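Local coordinates for protein PES4 (Saccharomyces cerevisiae S288C, PDB 6EZ7) that probably binds RNA, with poly(A), poly(U) and mRNA 3'-UTRs as its likely targets, this chain being the third RNA recognition motif of the protein, at residues N20-V25 and V46-S51; S30-N35 and Y41-V46; S52-A57 and V73-D78; N62-Y65 and K70-V73. One frame throughout, in Å; residues are numbered along the deposited sequence. Where two conformers were deposited one is given.

Interaction 1. Residues N20-V25 and V46-S51; sequences NFFSEV and VTYKNS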
loop_
_atom_site.group_PDB
_atom_site.type_symbol
_atom_site.label_atom_id
_atom_site.label_comp_id
_atom_site.label_asym_id
_atom_site.label_seq_id
_atom_site.Cartn_x
_atom_site.Cartn_y
_atom_site.Cartn_z
ATOM N N ASN A 20 9.570 2.579 -4.320
ATOM C CA ASN A 20 9.743 3.641 -5.292
ATOM C C ASN A 20 8.463 4.421 -5.554
ATOM O O ASN A 20 8.488 5.647 -5.649
ATOM C CB ASN A 20 10.307 3.071 -6.589
ATOM C CG ASN A 20 11.795 2.841 -6.499
ATOM O OD1 ASN A 20 12.306 1.766 -6.822
ATOM N ND2 ASN A 20 12.503 3.855 -6.024
ATOM N N PHE A 21 7.340 3.723 -5.644
ATOM C CA PHE A 21 6.071 4.413 -5.845
ATOM C C PHE A 21 5.622 5.166 -4.602
ATOM O O PHE A 21 5.294 6.349 -4.669
ATOM C CB PHE A 21 4.985 3.428 -6.267
ATOM C CG PHE A 21 5.039 3.065 -7.718
ATOM C CD1 PHE A 21 4.783 4.016 -8.692
ATOM C CD2 PHE A 21 5.339 1.773 -8.112
ATOM C CE1 PHE A 21 4.831 3.685 -10.032
ATOM C CE2 PHE A 21 5.389 1.437 -9.453
ATOM C CZ PHE A 21 5.134 2.395 -10.413
ATOM N N PHE A 22 5.616 4.489 -3.463
ATOM C CA PHE A 22 4.921 5.033 -2.302
ATOM C C PHE A 22 5.775 5.923 -1.405
ATOM O O PHE A 22 5.255 6.535 -0.474
ATOM C CB PHE A 22 4.299 3.882 -1.509
ATOM C CG PHE A 22 3.096 3.306 -2.190
ATOM C CD1 PHE A 22 3.238 2.345 -3.177
ATOM C CD2 PHE A 22 1.831 3.785 -1.903
ATOM C CE1 PHE A 22 2.135 1.840 -3.838
ATOM C CE2 PHE A 22 0.718 3.280 -2.558
ATOM C CZ PHE A 22 0.870 2.308 -3.528
ATOM N N SER A 23 7.068 6.026 -1.698
ATOM C CA SER A 23 7.914 6.991 -0.998
ATOM C C SER A 23 7.765 8.383 -1.599
ATOM O O SER A 23 8.293 9.361 -1.064
ATOM C CB SER A 23 9.382 6.569 -1.041
ATOM O OG SER A 23 9.566 5.311 -0.417
ATOM N N GLU A 24 7.043 8.472 -2.710
ATOM C CA GLU A 24 6.836 9.751 -3.380
ATOM C C GLU A 24 5.946 10.693 -2.572
ATOM O O GLU A 24 5.965 11.903 -2.789
ATOM C CB GLU A 24 6.236 9.536 -4.770
ATOM C CG GLU A 24 7.158 8.802 -5.732
ATOM C CD GLU A 24 8.485 9.518 -5.933
ATOM O OE1 GLU A 24 8.485 10.765 -6.024
ATOM O OE2 GLU A 24 9.529 8.833 -5.996
ATOM N N VAL A 25 5.165 10.143 -1.646
ATOM C CA VAL A 25 4.268 10.965 -0.839
ATOM C C VAL A 25 4.885 11.320 0.508
ATOM O O VAL A 25 4.454 12.267 1.168
ATOM C CB VAL A 25 2.920 10.262 -0.600
ATOM C CG1 VAL A 25 2.196 10.047 -1.915
ATOM C CG2 VAL A 25 3.136 8.947 0.096
ATOM N N VAL A 46 1.781 -0.965 4.136
ATOM C CA VAL A 46 2.772 0.102 4.209
ATOM C C VAL A 46 2.481 1.047 5.355
ATOM O O VAL A 46 1.361 1.546 5.497
ATOM C CB VAL A 46 2.833 0.903 2.899
ATOM C CG1 VAL A 46 3.807 2.070 3.027
ATOM C CG2 VAL A 46 3.239 -0.004 1.760
ATOM N N THR A 47 3.498 1.293 6.171
ATOM C CA THR A 47 3.374 2.220 7.282
ATOM C C THR A 47 4.258 3.442 7.059
ATOM O O THR A 47 5.462 3.322 6.838
ATOM C CB THR A 47 3.738 1.552 8.612
ATOM O OG1 THR A 47 2.842 0.459 8.850
ATOM C CG2 THR A 47 3.613 2.546 9.753
ATOM N N TYR A 48 3.647 4.618 7.115
ATOM C CA TYR A 48 4.368 5.868 6.934
ATOM C C TYR A 48 4.864 6.429 8.260
ATOM O O TYR A 48 4.247 6.212 9.302
ATOM C CB TYR A 48 3.478 6.892 6.229
ATOM C CG TYR A 48 3.327 6.603 4.754
ATOM C CD1 TYR A 48 4.268 7.062 3.845
ATOM C CD2 TYR A 48 2.260 5.857 4.276
ATOM C CE1 TYR A 48 4.148 6.793 2.496
ATOM C CE2 TYR A 48 2.127 5.584 2.924
ATOM C CZ TYR A 48 3.073 6.058 2.040
ATOM O OH TYR A 48 2.950 5.792 0.696
ATOM N N LYS A 49 5.981 7.146 8.217
ATOM C CA LYS A 49 6.482 7.824 9.405
ATOM C C LYS A 49 5.514 8.928 9.810
ATOM O O LYS A 49 5.168 9.065 10.984
ATOM C CB LYS A 49 7.880 8.395 9.161
ATOM C CG LYS A 49 8.930 7.334 8.853
ATOM C CD LYS A 49 10.342 7.893 8.942
ATOM C CE LYS A 49 11.381 6.799 8.746
ATOM N NZ LYS A 49 12.757 7.352 8.622
ATOM N N ASN A 50 5.069 9.701 8.824
ATOM C CA ASN A 50 4.137 10.794 9.063
ATOM C C ASN A 50 2.719 10.405 8.668
ATOM O O ASN A 50 2.472 9.998 7.534
ATOM C CB ASN A 50 4.577 12.044 8.298
ATOM C CG ASN A 50 5.973 12.494 8.678
ATOM O OD1 ASN A 50 6.289 12.644 9.860
ATOM N ND2 ASN A 50 6.823 12.701 7.677
ATOM N N SER A 51 1.795 10.536 9.614
ATOM C CA SER A 51 0.410 10.117 9.422
ATOM C C SER A 51 -0.232 10.762 8.197
ATOM O O SER A 51 -1.021 10.128 7.496
ATOM C CB SER A 51 -0.415 10.446 10.667
ATOM O OG SER A 51 0.249 10.016 11.841
#
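Phe-22, near the end of helix 15-22, and Tyr-48, on strand 42-48, have their CA atoms 9.3 Å apart, a spacing that side chains must bridge. Tyr-48 does most of the bridging. With CG anti to its own carbonyl carbon (chi1 -75°), the ring leans from the strand toward the helix, and its hydroxyl gives a hydrogen bond to the backbone carbonyl of Phe-22, OH to O 2.7 Å. The carbonyl oxygen lies at the edge of the tyrosine ring, near its plane, whereas the hydroxyl approaches the carbonyl at 124° to the C=O bond and tilted modestly from the carbonyl plane.

The same hydroxyl is hemmed in by carbon. It sits at the edge of the Phe-22 ring, with Phe-22 CB 3.2 Å from Tyr-48 OH, and the two side chains cross at about a right angle. Val-25 closes in as well through its CG2 branch, which lies between the backbone N and the carbonyl carbon: Val-25 CG2 is 3.4 Å from Tyr-48 CE1 and 3.2 Å from Tyr-48 OH. Beyond the pair, Ala-57 and Asp-53 of helix 51-61 and Ile-4 of strand 3-9 touch Tyr-48, placing the phenol between the segment 20-25, helix 51-61 and strand 3-9.

Near the end of helix 15-22, the carbonyl of Phe-22 thus gains a side-chain donor. One buried phenol pays for one buried carbonyl, which lets a tyrosine serve in a largely buried setting and ties this part of the helix to the sheet.

Interaction 2. Residues S30-N35 and Y41-V46; sequences SIYLSN and YLWAFV
Tyr-32 and Phe-45 form a hydrogen-bonded antiparallel pair, N to O 2.8 Å in both directions, and farther along the ladder Ser-34 N donates to Trp-43 O. In the conformer of Ser-34 described, one of two, its OG also accepts from the backbone N of Trp-43 at 2.9 Å, almost straight at 172°. Set between its backbone N and carbonyl carbon (chi1 68°), that OG stands in for the acceptor a continuing strand would supply. A water gives a hydrogen bond to Phe-45 O and also bonds Ser-30 OG.

This is the hairpin of strands 28-33 and 42-48 in the RRM, and strand 42-48 carries the RNP1-like sequence. Tyr-32, Trp-43 and Phe-45 line the face turned from the helices, which in this family commonly receives RNA; Phe-45 meets the ring of Phe-5 on the neighbouring strand 3-9.

The indole takes both neighbours on one face. In the same conformer, Ser-34 CB makes a CH-pi contact 3.6 Å from the centroid of the five-membered ring, while the edge of the Tyr-32 ring brings CE2 to 3.6 Å from Trp-43 CZ2, the planes 54° apart. Without the indole, as with a serine at this position, Tyr-32 would probably lose the ring it rests on and be freer to turn, and Ser-34 CB would lose its CH-pi partner. Across the opposite face of the hairpin, Leu-33 CD1 rests 4.0 Å from Ala-44 CB and Ile-31 CG2 faces Val-46 CG2 at 4.3 Å, with Ile-18 of helix 15-22 packed on both Ile-31 and Val-46.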
loop_
_atom_site.group_PDB
_atom_site.type_symbol
_atom_site.label_atom_id
_atom_site.label_comp_id
_atom_site.label_asym_id
_atom_site.label_seq_id
_atom_site.Cartn_x
_atom_site.Cartn_y
_atom_site.Cartn_z
ATOM N N SER A 30 7.798 1.325 7.369
ATOM C CA SER A 30 7.926 -0.113 7.171
ATOM C C SER A 30 7.030 -0.607 6.043
ATOM O O SER A 30 6.007 0.005 5.732
ATOM C CB SER A 30 7.601 -0.865 8.464
ATOM O OG SER A 30 6.274 -0.608 8.888
ATOM N N ILE A 31 7.436 -1.716 5.433
ATOM C CA ILE A 31 6.692 -2.348 4.351
ATOM C C ILE A 31 6.595 -3.847 4.556
ATOM O O ILE A 31 7.585 -4.503 4.881
ATOM C CB ILE A 31 7.351 -2.117 2.972
ATOM C CG1 ILE A 31 7.492 -0.634 2.663
ATOM C CG2 ILE A 31 6.554 -2.801 1.865
ATOM C CD1 ILE A 31 7.975 -0.376 1.261
ATOM N N TYR A 32 5.402 -4.391 4.364
ATOM C CA TYR A 32 5.272 -5.824 4.183
ATOM C C TYR A 32 4.742 -6.087 2.782
ATOM O O TYR A 32 3.753 -5.495 2.372
ATOM C CB TYR A 32 4.344 -6.451 5.225
ATOM C CG TYR A 32 4.082 -7.911 4.932
ATOM C CD1 TYR A 32 5.056 -8.869 5.179
ATOM C CD2 TYR A 32 2.879 -8.328 4.380
ATOM C CE1 TYR A 32 4.838 -10.198 4.901
ATOM C CE2 TYR A 32 2.652 -9.664 4.097
ATOM C CZ TYR A 32 3.637 -10.593 4.359
ATOM O OH TYR A 32 3.429 -11.927 4.084
ATOM N N LEU A 33 5.408 -6.966 2.043
ATOM C CA LEU A 33 4.888 -7.396 0.752
ATOM C C LEU A 33 4.667 -8.903 0.791
ATOM O O LEU A 33 5.604 -9.673 1.016
ATOM C CB LEU A 33 5.842 -7.008 -0.375
ATOM C CG LEU A 33 5.416 -7.419 -1.784
ATOM C CD1 LEU A 33 4.112 -6.747 -2.195
ATOM C CD2 LEU A 33 6.530 -7.115 -2.771
ATOM N N SER A 34 3.421 -9.307 0.579
ATOM C CA SER A 34 3.029 -10.707 0.699
ATOM C C SER A 34 3.832 -11.629 -0.213
ATOM O O SER A 34 4.115 -11.301 -1.362
ATOM C CB SER A 34 1.539 -10.862 0.394
ATOM O OG SER A 34 1.274 -10.596 -0.971
ATOM N N ASN A 35 4.203 -12.789 0.319
ATOM C CA ASN A 35 4.863 -13.810 -0.480
ATOM C C ASN A 35 3.813 -14.743 -1.058
ATOM O O ASN A 35 3.904 -15.964 -0.920
ATOM C CB ASN A 35 5.875 -14.603 0.349
ATOM C CG ASN A 35 6.767 -15.480 -0.514
ATOM O OD1 ASN A 35 7.086 -15.130 -1.651
ATOM N ND2 ASN A 35 7.141 -16.642 0.009
ATOM N N TYR A 41 -2.883 -12.244 -7.263
ATOM C CA TYR A 41 -2.435 -10.900 -6.932
ATOM C C TYR A 41 -1.846 -10.860 -5.528
ATOM O O TYR A 41 -2.267 -11.607 -4.643
ATOM C CB TYR A 41 -3.583 -9.907 -7.060
ATOM N N LEU A 42 -0.865 -9.987 -5.332
ATOM C CA LEU A 42 -0.240 -9.819 -4.028
ATOM C C LEU A 42 -0.901 -8.684 -3.267
ATOM O O LEU A 42 -1.720 -7.952 -3.818
ATOM C CB LEU A 42 1.252 -9.541 -4.177
ATOM C CG LEU A 42 1.937 -10.274 -5.327
ATOM C CD1 LEU A 42 3.325 -9.708 -5.552
ATOM C CD2 LEU A 42 2.000 -11.764 -5.034
ATOM N N TRP A 43 -0.543 -8.541 -1.996
ATOM C CA TRP A 43 -0.976 -7.386 -1.232
ATOM C C TRP A 43 0.194 -6.830 -0.440
ATOM O O TRP A 43 1.176 -7.524 -0.190
ATOM C CB TRP A 43 -2.147 -7.734 -0.309
ATOM C CG TRP A 43 -1.831 -8.720 0.770
ATOM C CD1 TRP A 43 -1.835 -10.081 0.665
ATOM C CD2 TRP A 43 -1.492 -8.424 2.128
ATOM N NE1 TRP A 43 -1.506 -10.647 1.873
ATOM C CE2 TRP A 43 -1.293 -9.651 2.788
ATOM C CE3 TRP A 43 -1.331 -7.234 2.850
ATOM C CZ2 TRP A 43 -0.939 -9.725 4.134
ATOM C CZ3 TRP A 43 -0.982 -7.311 4.185
ATOM C CH2 TRP A 43 -0.791 -8.549 4.814
ATOM N N ALA A 44 0.089 -5.564 -0.066
ATOM C CA ALA A 44 1.155 -4.907 0.666
ATOM C C ALA A 44 0.587 -4.112 1.826
ATOM O O ALA A 44 -0.532 -3.606 1.767
ATOM C CB ALA A 44 1.962 -4.003 -0.255
ATOM N N PHE A 45 1.380 -4.010 2.881
ATOM C CA PHE A 45 1.014 -3.256 4.065
ATOM C C PHE A 45 2.114 -2.238 4.306
ATOM O O PHE A 45 3.250 -2.604 4.608
ATOM C CB PHE A 45 0.831 -4.197 5.258
ATOM C CG PHE A 45 0.469 -3.506 6.541
ATOM C CD1 PHE A 45 -0.745 -2.859 6.682
ATOM C CD2 PHE A 45 1.334 -3.537 7.623
ATOM C CE1 PHE A 45 -1.080 -2.236 7.873
ATOM C CE2 PHE A 45 1.006 -2.916 8.813
ATOM C CZ PHE A 45 -0.204 -2.265 8.936
ATOM N N VAL A 46 1.781 -0.965 4.136
ATOM C CA VAL A 46 2.772 0.102 4.209
ATOM C C VAL A 46 2.481 1.047 5.355
ATOM O O VAL A 46 1.361 1.546 5.497
ATOM C CB VAL A 46 2.833 0.903 2.899
ATOM C CG1 VAL A 46 3.807 2.070 3.027
ATOM C CG2 VAL A 46 3.239 -0.004 1.760
HETATM O O HOH W 1 4.175 -2.053 7.136
#

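Interaction 3. Residues S52-A57 and V73-D78; sequences SDSEKA and VTRAQD
Arg-75 reaches from strand 69-75 to the first turns of helix 51-61, where Ser-54 and Glu-55 receive it. Its hydrogen bonds to serine are made end-on: NH2 and NH1 both donate to Ser-54 OG, at 2.8 and 3.0 Å. The oxygen lies in the guanidinium plane, in the fork between the two nitrogens, so neither bond is straight. Ser-54 OG also bonds Ser-51 O at the start of its own helix, which helps fix the hydroxyl that the arginine grips.

The ionic part is a salt bridge from the same NH2 to Glu-55 OE1, 2.9 Å long. Here the nitrogen comes from above the carboxylate plane, and the two flat groups stand 33° apart instead of pairing side by side. Glutamate gets there by bending at chi2 (54°), arginine by a bend at chi3 that swings its guanidinium against the helix. With two acceptors around it, NH2 is likely to be held firmly in place, and the guanidinium charge is probably partly balanced by the carboxylate.

Packing is slighter: the Val-73 methyl CG1 comes to 4.0 Å from the backbone oxygen Ala-57 O, and the side chains of both residues also touch Ile-4 of strand 3-9.

Helix and strand run roughly opposed, at 144°, with axes 8.6 Å apart. This is helix 51-61 laid over strand 69-75, part of the helix-on-sheet layer of the βαββαβ RRM fold.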
loop_
_atom_site.group_PDB
_atom_site.type_symbol
_atom_site.label_atom_id
_atom_site.label_comp_id
_atom_site.label_asym_id
_atom_site.label_seq_id
_atom_site.Cartn_x
_atom_site.Cartn_y
_atom_site.Cartn_z
ATOM N N SER A 52 0.119 12.018 7.939
ATOM C CA SER A 52 -0.473 12.769 6.835
ATOM C C SER A 52 -0.165 12.131 5.484
ATOM O O SER A 52 -0.948 12.248 4.542
ATOM C CB SER A 52 0.009 14.224 6.855
ATOM O OG SER A 52 1.416 14.306 6.719
ATOM N N ASP A 53 0.969 11.444 5.402
ATOM C CA ASP A 53 1.412 10.859 4.142
ATOM C C ASP A 53 0.591 9.636 3.736
ATOM O O ASP A 53 0.452 9.349 2.547
ATOM C CB ASP A 53 2.896 10.497 4.225
ATOM C CG ASP A 53 3.782 11.720 4.379
ATOM O OD1 ASP A 53 3.336 12.829 4.009
ATOM O OD2 ASP A 53 4.924 11.579 4.866
ATOM N N SER A 54 0.043 8.924 4.715
ATOM C CA SER A 54 -0.771 7.751 4.414
ATOM C C SER A 54 -2.053 8.162 3.694
ATOM O O SER A 54 -2.485 7.494 2.755
ATOM C CB SER A 54 -1.093 6.963 5.687
ATOM O OG SER A 54 -1.992 7.662 6.525
ATOM N N GLU A 55 -2.654 9.267 4.121
ATOM C CA GLU A 55 -3.832 9.791 3.437
ATOM C C GLU A 55 -3.470 10.252 2.030
ATOM O O GLU A 55 -4.233 10.051 1.084
ATOM C CB GLU A 55 -4.451 10.943 4.224
ATOM C CG GLU A 55 -5.849 11.323 3.768
ATOM C CD GLU A 55 -6.799 10.139 3.760
ATOM O OE1 GLU A 55 -6.849 9.404 4.771
ATOM O OE2 GLU A 55 -7.494 9.943 2.740
ATOM N N LYS A 56 -2.302 10.871 1.900
ATOM C CA LYS A 56 -1.824 11.323 0.601
ATOM C C LYS A 56 -1.657 10.140 -0.342
ATOM O O LYS A 56 -2.016 10.219 -1.516
ATOM C CB LYS A 56 -0.503 12.079 0.746
ATOM C CG LYS A 56 -0.647 13.454 1.379
ATOM C CD LYS A 56 0.701 14.008 1.817
ATOM C CE LYS A 56 1.662 14.122 0.644
ATOM N NZ LYS A 56 3.043 14.456 1.093
ATOM N N ALA A 57 -1.116 9.043 0.186
ATOM C CA ALA A 57 -0.879 7.837 -0.605
ATOM C C ALA A 57 -2.179 7.271 -1.160
ATOM O O ALA A 57 -2.245 6.868 -2.320
ATOM C CB ALA A 57 -0.160 6.783 0.233
ATOM N N VAL A 73 -5.813 1.006 -3.070
ATOM C CA VAL A 73 -5.083 1.545 -1.935
ATOM C C VAL A 73 -6.070 2.067 -0.906
ATOM O O VAL A 73 -6.781 3.043 -1.150
ATOM C CB VAL A 73 -4.115 2.658 -2.367
ATOM C CG1 VAL A 73 -3.331 3.174 -1.169
ATOM C CG2 VAL A 73 -3.171 2.132 -3.437
ATOM N N THR A 74 -6.131 1.394 0.239
ATOM C CA THR A 74 -7.090 1.747 1.277
ATOM C C THR A 74 -6.398 1.908 2.619
ATOM O O THR A 74 -5.298 1.406 2.818
ATOM C CB THR A 74 -8.196 0.687 1.410
ATOM O OG1 THR A 74 -7.602 -0.597 1.643
ATOM C CG2 THR A 74 -9.030 0.623 0.147
ATOM N N ARG A 75 -7.042 2.612 3.541
ATOM C CA ARG A 75 -6.481 2.771 4.874
ATOM C C ARG A 75 -6.526 1.448 5.631
ATOM O O ARG A 75 -7.488 0.690 5.523
ATOM C CB ARG A 75 -7.229 3.861 5.648
ATOM C CG ARG A 75 -6.714 4.072 7.063
ATOM C CD ARG A 75 -7.034 5.465 7.578
ATOM N NE ARG A 75 -6.432 6.502 6.744
ATOM C CZ ARG A 75 -5.165 6.891 6.837
ATOM N NH1 ARG A 75 -4.355 6.322 7.721
ATOM N NH2 ARG A 75 -4.703 7.843 6.038
ATOM N N ALA A 76 -5.462 1.166 6.376
ATOM C CA ALA A 76 -5.417 -0.001 7.239
ATOM C C ALA A 76 -5.920 0.391 8.615
ATOM O O ALA A 76 -5.142 0.810 9.471
ATOM C CB ALA A 76 -4.013 -0.550 7.320
ATOM N N GLN A 77 -7.224 0.272 8.828
ATOM C CA GLN A 77 -7.803 0.725 10.082
ATOM C C GLN A 77 -7.847 -0.434 11.066
ATOM O O GLN A 77 -8.268 -1.542 10.721
ATOM C CB GLN A 77 -9.196 1.319 9.859
ATOM C CG GLN A 77 -10.028 1.490 11.124
ATOM C CD GLN A 77 -11.474 1.858 10.827
ATOM O OE1 GLN A 77 -11.749 2.695 9.967
ATOM N NE2 GLN A 77 -12.400 1.251 11.555
ATOM N N ASP A 78 -7.387 -0.173 12.286
ATOM C CA ASP A 78 -7.337 -1.193 13.324
ATOM C C ASP A 78 -8.745 -1.565 13.773
ATOM O O ASP A 78 -9.716 -0.889 13.432
ATOM C CB ASP A 78 -6.509 -0.714 14.518
ATOM C CG ASP A 78 -5.561 -1.783 15.036
ATOM O OD1 ASP A 78 -5.133 -2.642 14.234
ATOM O OD2 ASP A 78 -5.250 -1.768 16.246
#

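Interaction 4. Residues N62-Y65 and K70-V73; sequences NNFY and KLLV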
loop_
_atom_site.group_PDB
_atom_site.type_symbol
_atom_site.label_atom_id
_atom_site.label_comp_id
_atom_site.label_asym_id
_atom_site.label_seq_id
_atom_site.Cartn_x
_atom_site.Cartn_y
_atom_site.Cartn_z
ATOM N N ASN A 62 -4.681 5.297 -5.145
ATOM C CA ASN A 62 -5.847 4.458 -5.383
ATOM C C ASN A 62 -6.224 4.589 -6.853
ATOM O O ASN A 62 -6.219 5.693 -7.403
ATOM C CB ASN A 62 -7.023 4.830 -4.478
ATOM C CG ASN A 62 -8.092 3.756 -4.457
ATOM O OD1 ASN A 62 -7.793 2.574 -4.624
ATOM N ND2 ASN A 62 -9.342 4.158 -4.261
ATOM N N ASN A 63 -6.502 3.450 -7.487
ATOM C CA ASN A 63 -6.849 3.368 -8.910
ATOM C C ASN A 63 -5.696 3.715 -9.846
ATOM O O ASN A 63 -5.895 3.927 -11.043
ATOM C CB ASN A 63 -8.063 4.247 -9.219
ATOM C CG ASN A 63 -9.312 3.749 -8.534
ATOM O OD1 ASN A 63 -9.606 2.554 -8.565
ATOM N ND2 ASN A 63 -10.043 4.652 -7.894
ATOM N N PHE A 64 -4.487 3.740 -9.299
ATOM C CA PHE A 64 -3.282 3.885 -10.105
ATOM C C PHE A 64 -2.961 2.565 -10.806
ATOM O O PHE A 64 -3.000 1.500 -10.188
ATOM C CB PHE A 64 -2.113 4.333 -9.224
ATOM C CG PHE A 64 -0.789 4.374 -9.930
ATOM C CD1 PHE A 64 -0.442 5.461 -10.714
ATOM C CD2 PHE A 64 0.124 3.343 -9.775
ATOM C CE1 PHE A 64 0.779 5.509 -11.354
ATOM C CE2 PHE A 64 1.349 3.385 -10.411
ATOM C CZ PHE A 64 1.677 4.468 -11.202
ATOM N N TYR A 65 -2.663 2.635 -12.099
ATOM C CA TYR A 65 -2.303 1.446 -12.865
ATOM C C TYR A 65 -0.838 1.103 -12.713
ATOM O O TYR A 65 0.043 1.924 -12.987
ATOM C CB TYR A 65 -2.629 1.626 -14.350
ATOM C CG TYR A 65 -4.091 1.454 -14.672
ATOM C CD1 TYR A 65 -4.632 0.193 -14.892
ATOM C CD2 TYR A 65 -4.933 2.552 -14.761
ATOM C CE1 TYR A 65 -5.977 0.036 -15.189
ATOM C CE2 TYR A 65 -6.271 2.404 -15.054
ATOM C CZ TYR A 65 -6.787 1.146 -15.266
ATOM O OH TYR A 65 -8.124 1.004 -15.559
ATOM N N LYS A 70 -5.058 -2.183 -11.892
ATOM C CA LYS A 70 -5.568 -1.025 -11.177
ATOM C C LYS A 70 -5.429 -1.263 -9.677
ATOM O O LYS A 70 -6.120 -2.105 -9.104
ATOM C CB LYS A 70 -7.025 -0.747 -11.555
ATOM C CG LYS A 70 -7.519 0.613 -11.113
ATOM C CD LYS A 70 -8.867 0.950 -11.730
ATOM C CE LYS A 70 -9.934 -0.032 -11.288
ATOM N NZ LYS A 70 -11.290 0.402 -11.718
ATOM N N LEU A 71 -4.520 -0.529 -9.047
ATOM C CA LEU A 71 -4.220 -0.751 -7.640
ATOM C C LEU A 71 -5.359 -0.324 -6.731
ATOM O O LEU A 71 -6.031 0.677 -6.980
ATOM C CB LEU A 71 -2.943 -0.010 -7.241
ATOM C CG LEU A 71 -1.662 -0.477 -7.924
ATOM C CD1 LEU A 71 -0.446 0.116 -7.232
ATOM C CD2 LEU A 71 -1.594 -1.996 -7.939
ATOM N N LEU A 72 -5.568 -1.100 -5.673
ATOM C CA LEU A 72 -6.495 -0.725 -4.621
ATOM C C LEU A 72 -5.689 -0.268 -3.416
ATOM O O LEU A 72 -4.942 -1.048 -2.826
ATOM C CB LEU A 72 -7.411 -1.894 -4.255
ATOM C CG LEU A 72 -8.328 -1.698 -3.047
ATOM C CD1 LEU A 72 -9.348 -0.589 -3.297
ATOM C CD2 LEU A 72 -9.023 -3.006 -2.696
ATOM N N VAL A 73 -5.813 1.006 -3.070
ATOM C CA VAL A 73 -5.083 1.545 -1.935
ATOM C C VAL A 73 -6.070 2.067 -0.906
ATOM O O VAL A 73 -6.781 3.043 -1.150
ATOM C CB VAL A 73 -4.115 2.658 -2.367
ATOM C CG1 VAL A 73 -3.331 3.174 -1.169
ATOM C CG2 VAL A 73 -3.171 2.132 -3.437
#
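Asn-62 turns its side-chain amide across to the strand, where OD1 accepts a hydrogen bond from Val-73 N at 3.0 Å. The bond is nearly straight at hydrogen (172°), yet the donor stands above the amide's carbonyl plane. The amide gets there, just beyond helix 51-61, because CG lies opposite the backbone N (chi1 -165°). A leucine here would probably leave the Val-73 amide hydrogen without this acceptor and untie the helix exit from the strand.

Asn-63 and Lys-70 lie alongside each other and point the same way, Lys-70 CG 3.6 Å from Asn-63 CA and its CD equally close to Asn-63 OD1. The other flank of the lysine chain meets Tyr-65: CB is placed over a face of the phenol, 4.3 Å from the ring centroid, in a CH-pi contact. The aliphatic lysine thus runs between an amide and an aromatic ring.

Phe-64 and the buried Leu-71 also lie side by side, pointing the same way, Leu-71 CD1 meeting the edge of the phenylalanine ring at CD2, 4.1 Å away. Tyr-61 and Phe-21 extend that apolar cluster from the two helices. Between the side chains, the backbone adds Leu-71 N to Phe-64 O at 2.8 Å and Asn-63 N to Leu-71 O at 2.9 Å.

Tyr-65 and Lys-70 form a non-hydrogen-bonded antiparallel pair, marking the short hairpin between helix 51-61 and strand 69-75 that many RRM domains carry at the edge of the sheet.

All four contacts belong to one RRM and reach a single antiparallel sheet. Along the chain, interaction 2 falls within the span bridged by interaction 1; interactions 3 and 4 follow, both ending on strand 69-75 and sharing Val-73. Interactions 1 and 2 share Val-46 on strand 42-48. Interactions 1 and 3 have centres 9 Å apart and meet directly, Tyr-48 packing on Ala-57 and Lys-56 NZ probably bonding Val-25 O, so helix 51-61 is tied to the turn after helix 15-22 and to strand 42-48. Interactions 2 and 4, centres 14 Å apart, do not touch. Interactions 1 and 3 thus fasten the helical layer to the sheet, while hairpin contacts shape the sheet whose outer face probably receives RNA.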